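Local coordinates for BlEst2 (PDB 6WPX), which probably hydrolyses ester bonds as a lipase or esterase of the alpha/beta-hydrolase kind, captured here in its propeptide form, with a C-terminal domain that has autoinhibitory effects, at residues 154-159 with 380-385; 301-306 with 316-321; 34-39 with 106-111; 100-105 with 111-116. All coordinates share one frame; numbering follows the deposited sequence.

Contact 1 (154-159 with 380-385); sequences ADLAYS and LFIVTF
Leu156 O is gripped twice by Ser159: the hydroxyl OG donates to it over 2.7 Å, in the carbonyl plane on a lone pair, and the backbone N of Ser159 donates at 3.0 Å. This closes the end of helix 152-157, which here packs on strand 377-386 of a five-stranded antiparallel sheet built from a much later part of the chain. The contact itself is apolar and rests on one helix side chain, Leu156. It holds CG opposite the backbone N (chi1 175°), which sends both methyls toward the strand, where Leu380 and Ile382, two positions apart, point back from the same face. Ile292 and, on helix 218-224, Phe219 and Tyr223 also touch Leu156. Cutting Leu156 back to alanine would take away both methyls and is likely to open a gap, leaving the strand methyls without their mate on helix 152-157. The Leu380 tip, CD2, lies 4.0 Å from Leu156 CG, while Ile382 CD1 meets Leu156 CD2 tip to tip at 3.7 Å.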
loop_
_atom_site.group_PDB
_atom_site.type_symbol
_atom_site.label_atom_id
_atom_site.label_comp_id
_atom_site.label_asym_id
_atom_site.label_seq_id
_atom_site.Cartn_x
_atom_site.Cartn_y
_atom_site.Cartn_z
ATOM N N ALA A 154 2.970 1.969 2.259
ATOM C CA ALA A 154 4.429 1.937 2.227
ATOM C C ALA A 154 4.943 3.369 2.429
ATOM O O ALA A 154 5.913 3.542 3.149
ATOM C CB ALA A 154 4.942 1.355 0.908
ATOM N N ASP A 155 4.258 4.397 1.846
ATOM C CA ASP A 155 4.640 5.802 2.034
ATOM C C ASP A 155 4.576 6.136 3.504
ATOM O O ASP A 155 5.473 6.805 4.019
ATOM C CB ASP A 155 3.710 6.755 1.285
ATOM C CG ASP A 155 3.784 6.607 -0.205
ATOM O OD1 ASP A 155 4.692 5.902 -0.685
ATOM O OD2 ASP A 155 2.965 7.235 -0.901
ATOM N N LEU A 156 3.515 5.654 4.173
ATOM C CA LEU A 156 3.311 5.834 5.607
ATOM C C LEU A 156 4.436 5.191 6.407
ATOM O O LEU A 156 5.002 5.862 7.274
ATOM C CB LEU A 156 1.925 5.304 6.062
ATOM C CG LEU A 156 1.645 5.322 7.567
ATOM C CD1 LEU A 156 1.588 6.764 8.124
ATOM C CD2 LEU A 156 0.334 4.573 7.887
ATOM N N ALA A 157 4.772 3.916 6.113
ATOM C CA ALA A 157 5.835 3.161 6.790
ATOM C C ALA A 157 7.207 3.861 6.734
ATOM O O ALA A 157 8.015 3.703 7.644
ATOM C CB ALA A 157 5.965 1.780 6.173
ATOM N N TYR A 158 7.492 4.555 5.631
ATOM C CA TYR A 158 8.756 5.247 5.415
ATOM C C TYR A 158 8.738 6.714 5.871
ATOM O O TYR A 158 9.730 7.420 5.706
ATOM C CB TYR A 158 9.169 5.119 3.942
ATOM C CG TYR A 158 9.851 3.801 3.704
ATOM C CD1 TYR A 158 9.110 2.629 3.546
ATOM C CD2 TYR A 158 11.244 3.696 3.745
ATOM C CE1 TYR A 158 9.735 1.392 3.405
ATOM C CE2 TYR A 158 11.878 2.457 3.620
ATOM C CZ TYR A 158 11.116 1.312 3.442
ATOM O OH TYR A 158 11.728 0.101 3.294
ATOM N N SER A 159 7.647 7.153 6.481
ATOM C CA SER A 159 7.510 8.551 6.917
ATOM C C SER A 159 8.098 8.797 8.294
ATOM O O SER A 159 8.373 7.849 9.028
ATOM C CB SER A 159 6.057 9.010 6.827
ATOM O OG SER A 159 5.289 8.447 7.879
ATOM N N LEU A 380 2.550 4.305 16.394
ATOM C CA LEU A 380 2.117 5.145 15.294
ATOM C C LEU A 380 0.652 5.376 15.579
ATOM O O LEU A 380 -0.120 4.432 15.645
ATOM C CB LEU A 380 2.339 4.461 13.933
ATOM C CG LEU A 380 2.039 5.295 12.674
ATOM C CD1 LEU A 380 2.843 6.606 12.662
ATOM C CD2 LEU A 380 2.335 4.496 11.420
ATOM N N PHE A 381 0.304 6.630 15.844
ATOM C CA PHE A 381 -1.042 7.073 16.202
ATOM C C PHE A 381 -1.641 7.760 15.012
ATOM O O PHE A 381 -1.065 8.720 14.506
ATOM C CB PHE A 381 -0.978 8.034 17.418
ATOM C CG PHE A 381 -2.294 8.716 17.717
ATOM C CD1 PHE A 381 -3.475 7.979 17.828
ATOM C CD2 PHE A 381 -2.359 10.095 17.872
ATOM C CE1 PHE A 381 -4.693 8.611 18.081
ATOM C CE2 PHE A 381 -3.578 10.730 18.152
ATOM C CZ PHE A 381 -4.737 9.980 18.268
ATOM N N ILE A 382 -2.805 7.266 14.546
ATOM C CA ILE A 382 -3.434 7.819 13.348
ATOM C C ILE A 382 -4.904 8.038 13.585
ATOM O O ILE A 382 -5.607 7.154 14.082
ATOM C CB ILE A 382 -3.198 6.915 12.086
ATOM C CG1 ILE A 382 -1.705 6.722 11.792
ATOM C CG2 ILE A 382 -3.945 7.417 10.827
ATOM C CD1 ILE A 382 -1.411 5.498 10.961
ATOM N N VAL A 383 -5.367 9.202 13.172
ATOM C CA VAL A 383 -6.780 9.560 13.202
ATOM C C VAL A 383 -7.198 9.845 11.765
ATOM O O VAL A 383 -6.518 10.606 11.079
ATOM C CB VAL A 383 -7.096 10.769 14.132
ATOM C CG1 VAL A 383 -8.599 11.087 14.140
ATOM C CG2 VAL A 383 -6.617 10.506 15.550
ATOM N N THR A 384 -8.309 9.265 11.312
ATOM C CA THR A 384 -8.834 9.640 9.999
ATOM C C THR A 384 -10.105 10.419 10.283
ATOM O O THR A 384 -10.734 10.195 11.313
ATOM C CB THR A 384 -9.053 8.450 9.035
ATOM O OG1 THR A 384 -10.271 7.811 9.400
ATOM C CG2 THR A 384 -7.876 7.463 9.016
ATOM N N PHE A 385 -10.461 11.346 9.402
ATOM C CA PHE A 385 -11.634 12.192 9.571
ATOM C C PHE A 385 -12.530 12.127 8.370
ATOM O O PHE A 385 -12.068 12.244 7.221
ATOM C CB PHE A 385 -11.231 13.669 9.754
ATOM C CG PHE A 385 -10.284 13.967 10.897
ATOM C CD1 PHE A 385 -8.916 13.714 10.775
ATOM C CD2 PHE A 385 -10.752 14.541 12.076
ATOM C CE1 PHE A 385 -8.046 13.980 11.827
ATOM C CE2 PHE A 385 -9.871 14.813 13.138
ATOM C CZ PHE A 385 -8.525 14.542 12.995
#

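Contact 2 (301-306 with 316-321); sequences REEEFA and VHWLSN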
loop_
_atom_site.group_PDB
_atom_site.type_symbol
_atom_site.label_atom_id
_atom_site.label_comp_id
_atom_site.label_asym_id
_atom_site.label_seq_id
_atom_site.Cartn_x
_atom_site.Cartn_y
_atom_site.Cartn_z
ATOM N N ARG A 301 1.819 7.233 27.534
ATOM C CA ARG A 301 1.986 8.206 26.469
ATOM C C ARG A 301 0.621 8.736 26.124
ATOM O O ARG A 301 -0.296 7.964 25.823
ATOM C CB ARG A 301 2.656 7.614 25.214
ATOM C CG ARG A 301 2.777 8.611 24.039
ATOM C CD ARG A 301 3.867 9.626 24.326
ATOM N NE ARG A 301 4.233 10.447 23.180
ATOM C CZ ARG A 301 5.416 10.417 22.578
ATOM N NH1 ARG A 301 6.349 9.561 22.971
ATOM N NH2 ARG A 301 5.663 11.219 21.554
ATOM N N GLU A 302 0.497 10.055 26.144
ATOM C CA GLU A 302 -0.748 10.704 25.767
ATOM C C GLU A 302 -0.493 11.579 24.562
ATOM O O GLU A 302 0.559 12.219 24.473
ATOM C CB GLU A 302 -1.339 11.511 26.923
ATOM C CG GLU A 302 -1.591 10.690 28.183
ATOM C CD GLU A 302 -2.409 11.343 29.287
ATOM O OE1 GLU A 302 -3.231 10.620 29.887
ATOM O OE2 GLU A 302 -2.202 12.540 29.600
ATOM N N GLU A 303 -1.449 11.586 23.626
ATOM C CA GLU A 303 -1.396 12.419 22.426
ATOM C C GLU A 303 -2.709 13.141 22.276
ATOM O O GLU A 303 -3.760 12.503 22.164
ATOM C CB GLU A 303 -1.111 11.584 21.143
ATOM C CG GLU A 303 0.321 11.094 21.023
ATOM C CD GLU A 303 1.420 12.126 20.828
ATOM O OE1 GLU A 303 2.602 11.720 20.907
ATOM O OE2 GLU A 303 1.120 13.328 20.639
ATOM N N GLU A 304 -2.655 14.461 22.291
ATOM C CA GLU A 304 -3.855 15.264 22.110
ATOM C C GLU A 304 -4.097 15.453 20.624
ATOM O O GLU A 304 -3.170 15.371 19.828
ATOM C CB GLU A 304 -3.717 16.636 22.782
ATOM C CG GLU A 304 -3.772 16.581 24.297
ATOM C CD GLU A 304 -3.775 17.944 24.966
ATOM O OE1 GLU A 304 -3.363 18.940 24.329
ATOM O OE2 GLU A 304 -4.191 18.014 26.141
ATOM N N PHE A 305 -5.335 15.674 20.252
ATOM C CA PHE A 305 -5.686 15.966 18.871
ATOM C C PHE A 305 -6.985 16.735 18.834
ATOM O O PHE A 305 -7.907 16.439 19.586
ATOM C CB PHE A 305 -5.710 14.720 17.957
ATOM C CG PHE A 305 -6.799 13.703 18.199
ATOM C CD1 PHE A 305 -6.635 12.695 19.146
ATOM C CD2 PHE A 305 -7.958 13.713 17.441
ATOM C CE1 PHE A 305 -7.635 11.740 19.361
ATOM C CE2 PHE A 305 -8.966 12.761 17.656
ATOM C CZ PHE A 305 -8.791 11.770 18.602
ATOM N N ALA A 306 -7.040 17.725 17.957
ATOM C CA ALA A 306 -8.200 18.551 17.716
ATOM C C ALA A 306 -9.170 17.808 16.804
ATOM O O ALA A 306 -8.768 17.116 15.857
ATOM C CB ALA A 306 -7.778 19.857 17.051
ATOM N N VAL A 316 -9.817 6.016 14.871
ATOM C CA VAL A 316 -8.702 6.276 15.783
ATOM C C VAL A 316 -7.911 4.992 15.909
ATOM O O VAL A 316 -8.467 3.951 16.240
ATOM C CB VAL A 316 -9.233 6.791 17.155
ATOM C CG1 VAL A 316 -8.094 7.180 18.096
ATOM C CG2 VAL A 316 -10.194 7.959 16.983
ATOM N N HIS A 317 -6.626 5.061 15.585
ATOM C CA HIS A 317 -5.769 3.891 15.562
ATOM C C HIS A 317 -4.499 4.090 16.337
ATOM O O HIS A 317 -3.793 5.071 16.112
ATOM C CB HIS A 317 -5.410 3.525 14.102
ATOM C CG HIS A 317 -6.593 3.532 13.207
ATOM N ND1 HIS A 317 -7.369 2.403 13.038
ATOM C CD2 HIS A 317 -7.136 4.548 12.506
ATOM C CE1 HIS A 317 -8.365 2.767 12.252
ATOM N NE2 HIS A 317 -8.264 4.044 11.901
ATOM N N TRP A 318 -4.174 3.122 17.195
ATOM C CA TRP A 318 -2.898 3.130 17.897
ATOM C C TRP A 318 -2.158 1.872 17.427
ATOM O O TRP A 318 -2.496 0.763 17.832
ATOM C CB TRP A 318 -3.077 3.162 19.422
ATOM C CG TRP A 318 -1.782 3.304 20.176
ATOM C CD1 TRP A 318 -0.931 2.302 20.545
ATOM C CD2 TRP A 318 -1.194 4.528 20.648
ATOM N NE1 TRP A 318 0.146 2.823 21.232
ATOM C CE2 TRP A 318 0.020 4.191 21.290
ATOM C CE3 TRP A 318 -1.554 5.890 20.547
ATOM C CZ2 TRP A 318 0.841 5.154 21.892
ATOM C CZ3 TRP A 318 -0.714 6.848 21.108
ATOM C CH2 TRP A 318 0.450 6.474 21.800
ATOM N N LEU A 319 -1.192 2.044 16.524
ATOM C CA LEU A 319 -0.376 0.924 16.020
ATOM C C LEU A 319 0.780 0.755 16.950
ATOM O O LEU A 319 1.376 1.744 17.359
ATOM C CB LEU A 319 0.143 1.175 14.598
ATOM C CG LEU A 319 -0.885 1.124 13.458
ATOM C CD1 LEU A 319 -1.660 2.450 13.349
ATOM C CD2 LEU A 319 -0.192 0.805 12.161
ATOM N N SER A 320 1.075 -0.496 17.322
ATOM C CA SER A 320 2.145 -0.824 18.265
ATOM C C SER A 320 2.825 -2.139 17.867
ATOM O O SER A 320 2.273 -2.904 17.083
ATOM C CB SER A 320 1.564 -0.967 19.671
ATOM O OG SER A 320 2.566 -1.303 20.627
ATOM N N ASN A 321 4.006 -2.404 18.422
ATOM C CA ASN A 321 4.700 -3.661 18.182
ATOM C C ASN A 321 4.148 -4.743 19.125
ATOM O O ASN A 321 4.474 -5.920 18.963
ATOM C CB ASN A 321 6.217 -3.500 18.328
ATOM C CG ASN A 321 6.642 -2.943 19.646
ATOM O OD1 ASN A 321 6.304 -1.817 20.004
ATOM N ND2 ASN A 321 7.478 -3.689 20.349
#
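Arg301 starts toward Trp318 and finishes elsewhere. Its CB points at strand 316-320, and CG, the next atom, lies 3.9 Å from Trp318 CH2, in the indole plane at the ring edge. There the chain bends (chi2 74°), so that CD and the guanidinium lead away from the indole, the two side chains crossing at about a right angle. NE then donates to Glu303 OE1 at 3.1 Å (N-H...O 141°), a salt bridge that meets the carboxylate from above its plane, and NH2 adds a weak bond to the same oxygen. The two strands belong to different antiparallel sheets packed face to face, as in a beta sandwich: their axes lie 11.4 Å apart at 148°, too far for backbone pairing, and side chains fill the interval. Glu303 CG also abuts the indole edge, 4.4 Å from Trp318 CZ3. A serine in place of Arg301 would probably bare the CH2 corner of the indole and leave the Glu303 carboxylate without this positive mate. Trp318 has further partners: its ring stacks on Phe379 and its NE1 is hydrogen-bonded to Glu377 OE1. Further along, Phe305 CZ reaches Val316 CG2 at 4.4 Å.

Contact 3 (34-39 with 106-111); sequences WFAGDP and YQYFGR
Trp34 drives the corner of its six-membered ring into the base of the Tyr108 side chain: CH2 lies 3.7 Å from Tyr108 CB, which sits near the indole plane. This is the tight part of the contact. The rings form a T-shaped pair, the tryptophan edge turned to the tyrosine face, with centroids 5.6 Å apart and planes at 73°. Tyr108 holds its CG opposite the backbone N (chi1 175°), which carries the ring from the last turn of helix 91-109 toward strand 34-36, the outermost strand of the alpha/beta domain's mixed sheet. Ala36 CB lies beside the far end of the ring, 3.6 Å from Tyr108 OH and 3.7 Å from Tyr108 CE2. Packing slackens at Phe109: its CZ comes no nearer to Ala36 CB than 4.4 Å. Tyr108 is the solvent-exposed member of the group, whereas Trp34 also leans on Ala81 and Ile83 of the neighbouring strand. The contacts between the two segments are apolar and aromatic, which implies mainly dispersion with some edge-to-face electrostatics; direction comes from the other end of the indole, where NE1 donates to Glu104 one turn earlier on the helix and probably fixes the angle at which the ring meets Tyr108.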
loop_
_atom_site.group_PDB
_atom_site.type_symbol
_atom_site.label_atom_id
_atom_site.label_comp_id
_atom_site.label_asym_id
_atom_site.label_seq_id
_atom_site.Cartn_x
_atom_site.Cartn_y
_atom_site.Cartn_z
ATOM N N TRP A 34 10.944 -23.353 -7.493
ATOM C CA TRP A 34 9.636 -23.432 -8.141
ATOM C C TRP A 34 9.276 -24.889 -8.334
ATOM O O TRP A 34 10.162 -25.741 -8.379
ATOM C CB TRP A 34 9.590 -22.659 -9.473
ATOM C CG TRP A 34 10.448 -23.239 -10.556
ATOM C CD1 TRP A 34 11.752 -22.930 -10.826
ATOM C CD2 TRP A 34 10.056 -24.223 -11.530
ATOM N NE1 TRP A 34 12.174 -23.612 -11.946
ATOM C CE2 TRP A 34 11.159 -24.425 -12.389
ATOM C CE3 TRP A 34 8.852 -24.914 -11.792
ATOM C CZ2 TRP A 34 11.127 -25.350 -13.444
ATOM C CZ3 TRP A 34 8.805 -25.793 -12.866
ATOM C CH2 TRP A 34 9.940 -26.025 -13.662
ATOM N N PHE A 35 7.972 -25.183 -8.439
ATOM C CA PHE A 35 7.511 -26.552 -8.655
ATOM C C PHE A 35 6.245 -26.520 -9.476
ATOM O O PHE A 35 5.502 -25.549 -9.423
ATOM C CB PHE A 35 7.276 -27.269 -7.309
ATOM C CG PHE A 35 6.194 -26.650 -6.445
ATOM C CD1 PHE A 35 6.484 -25.592 -5.590
ATOM C CD2 PHE A 35 4.892 -27.150 -6.464
ATOM C CE1 PHE A 35 5.481 -25.015 -4.799
ATOM C CE2 PHE A 35 3.890 -26.568 -5.674
ATOM C CZ PHE A 35 4.197 -25.520 -4.838
ATOM N N ALA A 36 5.969 -27.614 -10.181
ATOM C CA ALA A 36 4.768 -27.736 -10.985
ATOM C C ALA A 36 3.632 -28.309 -10.131
ATOM O O ALA A 36 3.869 -29.139 -9.257
ATOM C CB ALA A 36 5.032 -28.636 -12.179
ATOM N N GLY A 37 2.408 -27.860 -10.399
ATOM C CA GLY A 37 1.210 -28.407 -9.783
ATOM C C GLY A 37 0.932 -29.748 -10.437
ATOM O O GLY A 37 1.666 -30.158 -11.349
ATOM N N ASP A 38 -0.143 -30.429 -10.007
ATOM C CA ASP A 38 -0.510 -31.737 -10.555
ATOM C C ASP A 38 -0.690 -31.688 -12.054
ATOM O O ASP A 38 -1.234 -30.704 -12.561
ATOM C CB ASP A 38 -1.774 -32.309 -9.888
ATOM C CG ASP A 38 -1.576 -32.738 -8.446
ATOM O OD1 ASP A 38 -0.435 -33.110 -8.086
ATOM O OD2 ASP A 38 -2.564 -32.743 -7.693
ATOM N N PRO A 39 -0.197 -32.700 -12.797
ATOM C CA PRO A 39 -0.336 -32.638 -14.253
ATOM C C PRO A 39 -1.772 -32.870 -14.701
ATOM O O PRO A 39 -2.480 -33.706 -14.141
ATOM C CB PRO A 39 0.606 -33.762 -14.749
ATOM C CG PRO A 39 0.683 -34.727 -13.629
ATOM C CD PRO A 39 0.518 -33.926 -12.357
ATOM N N TYR A 106 9.513 -22.391 -18.955
ATOM C CA TYR A 106 9.222 -22.460 -20.381
ATOM C C TYR A 106 9.776 -23.773 -20.960
ATOM O O TYR A 106 9.085 -24.438 -21.731
ATOM C CB TYR A 106 9.834 -21.259 -21.125
ATOM C CG TYR A 106 9.714 -21.360 -22.630
ATOM C CD1 TYR A 106 8.529 -21.027 -23.278
ATOM C CD2 TYR A 106 10.790 -21.781 -23.409
ATOM C CE1 TYR A 106 8.407 -21.134 -24.663
ATOM C CE2 TYR A 106 10.684 -21.884 -24.793
ATOM C CZ TYR A 106 9.485 -21.569 -25.417
ATOM O OH TYR A 106 9.369 -21.668 -26.781
ATOM N N GLN A 107 11.036 -24.124 -20.596
ATOM C CA GLN A 107 11.662 -25.367 -21.047
ATOM C C GLN A 107 10.913 -26.583 -20.486
ATOM O O GLN A 107 10.723 -27.567 -21.207
ATOM C CB GLN A 107 13.144 -25.412 -20.671
ATOM C CG GLN A 107 14.005 -24.442 -21.481
ATOM C CD GLN A 107 15.411 -24.241 -20.949
ATOM O OE1 GLN A 107 15.739 -24.491 -19.777
ATOM N NE2 GLN A 107 16.272 -23.722 -21.805
ATOM N N TYR A 108 10.455 -26.500 -19.218
ATOM C CA TYR A 108 9.709 -27.593 -18.599
ATOM C C TYR A 108 8.346 -27.829 -19.288
ATOM O O TYR A 108 7.967 -28.973 -19.537
ATOM C CB TYR A 108 9.542 -27.342 -17.095
ATOM C CG TYR A 108 8.672 -28.362 -16.395
ATOM C CD1 TYR A 108 9.203 -29.564 -15.934
ATOM C CD2 TYR A 108 7.318 -28.116 -16.173
ATOM C CE1 TYR A 108 8.402 -30.505 -15.286
ATOM C CE2 TYR A 108 6.503 -29.063 -15.561
ATOM C CZ TYR A 108 7.051 -30.246 -15.098
ATOM O OH TYR A 108 6.219 -31.132 -14.456
ATOM N N PHE A 109 7.597 -26.761 -19.587
ATOM C CA PHE A 109 6.285 -26.952 -20.218
ATOM C C PHE A 109 6.338 -27.041 -21.749
ATOM O O PHE A 109 5.408 -27.551 -22.373
ATOM C CB PHE A 109 5.309 -25.881 -19.751
ATOM C CG PHE A 109 4.846 -26.034 -18.307
ATOM C CD1 PHE A 109 4.082 -27.136 -17.912
ATOM C CD2 PHE A 109 5.111 -25.043 -17.365
ATOM C CE1 PHE A 109 3.640 -27.269 -16.585
ATOM C CE2 PHE A 109 4.638 -25.159 -16.046
ATOM C CZ PHE A 109 3.914 -26.276 -15.663
ATOM N N GLY A 110 7.425 -26.560 -22.339
ATOM C CA GLY A 110 7.635 -26.597 -23.785
ATOM C C GLY A 110 6.820 -25.557 -24.523
ATOM O O GLY A 110 6.625 -25.661 -25.733
ATOM N N ARG A 111 6.345 -24.528 -23.795
ATOM C CA ARG A 111 5.513 -23.445 -24.348
ATOM C C ARG A 111 5.408 -22.274 -23.381
ATOM O O ARG A 111 5.722 -22.424 -22.195
ATOM C CB ARG A 111 4.088 -23.943 -24.696
ATOM C CG ARG A 111 3.343 -24.637 -23.545
ATOM C CD ARG A 111 2.079 -25.254 -24.065
ATOM N NE ARG A 111 1.425 -26.093 -23.065
ATOM C CZ ARG A 111 0.112 -26.118 -22.864
ATOM N NH1 ARG A 111 -0.690 -25.334 -23.572
ATOM N NH2 ARG A 111 -0.407 -26.912 -21.938
#

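Contact 4 (100-105 with 111-116); sequences AKLREI and RKVILV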
loop_
_atom_site.group_PDB
_atom_site.type_symbol
_atom_site.label_atom_id
_atom_site.label_comp_id
_atom_site.label_asym_id
_atom_site.label_seq_id
_atom_site.Cartn_x
_atom_site.Cartn_y
_atom_site.Cartn_z
ATOM N N ALA A 100 14.920 -15.488 -14.945
ATOM C CA ALA A 100 15.829 -16.636 -15.022
ATOM C C ALA A 100 15.057 -17.953 -14.870
ATOM O O ALA A 100 15.266 -18.871 -15.664
ATOM C CB ALA A 100 16.908 -16.524 -13.957
ATOM N N LYS A 101 14.105 -18.018 -13.911
ATOM C CA LYS A 101 13.319 -19.236 -13.681
ATOM C C LYS A 101 12.259 -19.446 -14.726
ATOM O O LYS A 101 11.949 -20.593 -15.020
ATOM C CB LYS A 101 12.733 -19.299 -12.254
ATOM C CG LYS A 101 13.750 -19.072 -11.110
ATOM C CD LYS A 101 14.886 -20.109 -11.079
ATOM C CE LYS A 101 15.926 -19.788 -10.026
ATOM N NZ LYS A 101 16.925 -20.874 -9.953
ATOM N N LEU A 102 11.722 -18.359 -15.331
ATOM C CA LEU A 102 10.718 -18.479 -16.396
ATOM C C LEU A 102 11.311 -19.191 -17.611
ATOM O O LEU A 102 10.607 -19.928 -18.281
ATOM C CB LEU A 102 10.094 -17.132 -16.781
ATOM C CG LEU A 102 9.099 -16.534 -15.773
ATOM C CD1 LEU A 102 8.773 -15.092 -16.149
ATOM C CD2 LEU A 102 7.824 -17.365 -15.687
ATOM N N ARG A 103 12.624 -19.047 -17.835
ATOM C CA ARG A 103 13.302 -19.770 -18.906
ATOM C C ARG A 103 13.211 -21.288 -18.611
ATOM O O ARG A 103 12.884 -22.057 -19.514
ATOM C CB ARG A 103 14.769 -19.302 -19.026
ATOM C CG ARG A 103 15.456 -19.975 -20.203
ATOM C CD ARG A 103 16.905 -19.616 -20.368
ATOM N NE ARG A 103 17.516 -20.406 -21.443
ATOM C CZ ARG A 103 17.433 -20.130 -22.747
ATOM N NH1 ARG A 103 16.716 -19.095 -23.171
ATOM N NH2 ARG A 103 18.031 -20.913 -23.636
ATOM N N GLU A 104 13.474 -21.708 -17.346
ATOM C CA GLU A 104 13.390 -23.114 -16.904
ATOM C C GLU A 104 11.937 -23.605 -16.958
ATOM O O GLU A 104 11.683 -24.743 -17.348
ATOM C CB GLU A 104 13.896 -23.281 -15.465
ATOM C CG GLU A 104 15.330 -22.855 -15.214
ATOM C CD GLU A 104 15.760 -22.978 -13.766
ATOM O OE1 GLU A 104 14.947 -23.420 -12.921
ATOM O OE2 GLU A 104 16.920 -22.608 -13.471
ATOM N N ILE A 105 10.982 -22.752 -16.578
ATOM C CA ILE A 105 9.570 -23.123 -16.606
ATOM C C ILE A 105 9.110 -23.317 -18.062
ATOM O O ILE A 105 8.428 -24.303 -18.366
ATOM C CB ILE A 105 8.693 -22.131 -15.803
ATOM C CG1 ILE A 105 9.125 -22.101 -14.310
ATOM C CG2 ILE A 105 7.218 -22.501 -15.933
ATOM C CD1 ILE A 105 8.623 -20.817 -13.469
ATOM N N ARG A 111 6.345 -24.528 -23.795
ATOM C CA ARG A 111 5.513 -23.445 -24.348
ATOM C C ARG A 111 5.408 -22.274 -23.381
ATOM O O ARG A 111 5.722 -22.424 -22.195
ATOM C CB ARG A 111 4.088 -23.943 -24.696
ATOM C CG ARG A 111 3.343 -24.637 -23.545
ATOM C CD ARG A 111 2.079 -25.254 -24.065
ATOM N NE ARG A 111 1.425 -26.093 -23.065
ATOM C CZ ARG A 111 0.112 -26.118 -22.864
ATOM N NH1 ARG A 111 -0.690 -25.334 -23.572
ATOM N NH2 ARG A 111 -0.407 -26.912 -21.938
ATOM N N LYS A 112 4.911 -21.115 -23.900
ATOM C CA LYS A 112 4.706 -19.877 -23.145
ATOM C C LYS A 112 3.669 -20.073 -22.065
ATOM O O LYS A 112 2.720 -20.852 -22.211
ATOM C CB LYS A 112 4.340 -18.685 -24.048
ATOM C CG LYS A 112 5.508 -18.178 -24.887
ATOM C CD LYS A 112 5.163 -16.863 -25.536
ATOM C CE LYS A 112 5.986 -16.602 -26.769
ATOM N NZ LYS A 112 6.171 -15.145 -26.986
ATOM N N VAL A 113 3.917 -19.435 -20.942
ATOM C CA VAL A 113 3.065 -19.537 -19.772
ATOM C C VAL A 113 2.307 -18.237 -19.546
ATOM O O VAL A 113 2.622 -17.200 -20.139
ATOM C CB VAL A 113 3.878 -19.953 -18.514
ATOM C CG1 VAL A 113 4.642 -21.249 -18.748
ATOM C CG2 VAL A 113 4.825 -18.839 -18.059
ATOM N N ILE A 114 1.332 -18.293 -18.639
ATOM C CA ILE A 114 0.564 -17.126 -18.226
ATOM C C ILE A 114 1.077 -16.801 -16.829
ATOM O O ILE A 114 1.285 -17.714 -16.041
ATOM C CB ILE A 114 -0.951 -17.467 -18.201
ATOM C CG1 ILE A 114 -1.509 -17.645 -19.628
ATOM C CG2 ILE A 114 -1.769 -16.411 -17.385
ATOM C CD1 ILE A 114 -2.877 -18.371 -19.633
ATOM N N LEU A 115 1.270 -15.528 -16.519
ATOM C CA LEU A 115 1.596 -15.182 -15.135
ATOM C C LEU A 115 0.322 -14.727 -14.453
ATOM O O LEU A 115 -0.388 -13.867 -14.991
ATOM C CB LEU A 115 2.672 -14.090 -15.034
ATOM C CG LEU A 115 4.059 -14.406 -15.611
ATOM C CD1 LEU A 115 4.971 -13.226 -15.442
ATOM C CD2 LEU A 115 4.689 -15.626 -14.937
ATOM N N VAL A 116 0.021 -15.324 -13.281
ATOM C CA VAL A 116 -1.057 -14.873 -12.393
ATOM C C VAL A 116 -0.286 -14.408 -11.182
ATOM O O VAL A 116 0.328 -15.211 -10.491
ATOM C CB VAL A 116 -2.199 -15.868 -12.078
ATOM C CG1 VAL A 116 -3.117 -15.293 -10.976
ATOM C CG2 VAL A 116 -3.024 -16.138 -13.344
#
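Leu102 is the main bump of this helix face, and the strand receives it with two side chains. Its CG stands opposite the carbonyl carbon (chi1 -73°), and from there the CD2 methyl reaches the strand between Val113 and Leu115. The closer approach is to Leu115, whose CD2 meets Leu102 CD2 tip to tip at 3.7 Å; Val113 CG2 lies beside it, 4.1 Å from the same Leu102 methyl. Val113 divides its two branches: while CG2 faces Leu102, CG1 turns to Ile105, whose CG2 lies 4.0 Å away, the two side chains crossing at about a right angle. Spacing explains the fit. Residues 102 and 105 lie nearly one turn apart on one helix face, and residues 113 and 115 project from one side of the strand, so the branched side chains mesh, Leu102 CD2 set against both Val113 and Leu115. The axes are 10.7 Å apart and their directions 136° from parallel, consistent with the chain reversing through the short turn after the helix. Together they form the second half of a beta-alpha-beta crossover, in which helix 91-109 links strand 80-83 to the parallel strand 113-118; strand 50-53 lies between those two in the sheet. Val51 of that strand touches Ile105, Val113 and Leu115, Val138 of strand 138-144 supports Leu102, and Trp34 of strand 34-36 also packs on Ile105.

In the fold
The contacts form two clusters. Contacts 3 and 4, with centres 8 Å apart, share Arg111, helix 91-109 and the mixed sheet of the alpha/beta domain, and their segments alternate along the chain. Contacts 1 and 2, 11 Å apart between centres, meet through neighbouring strands 377-386 and 313-320, contact 2 nested inside the loop that contact 1 closes. Contacts 2 and 3 lie about 50 Å apart between centres, on opposite sides of the chain's centre. Contact 1 is the bridge: it brings a helix from early in the chain against a sheet made 221 residues later, tying the alpha/beta part to the later beta region.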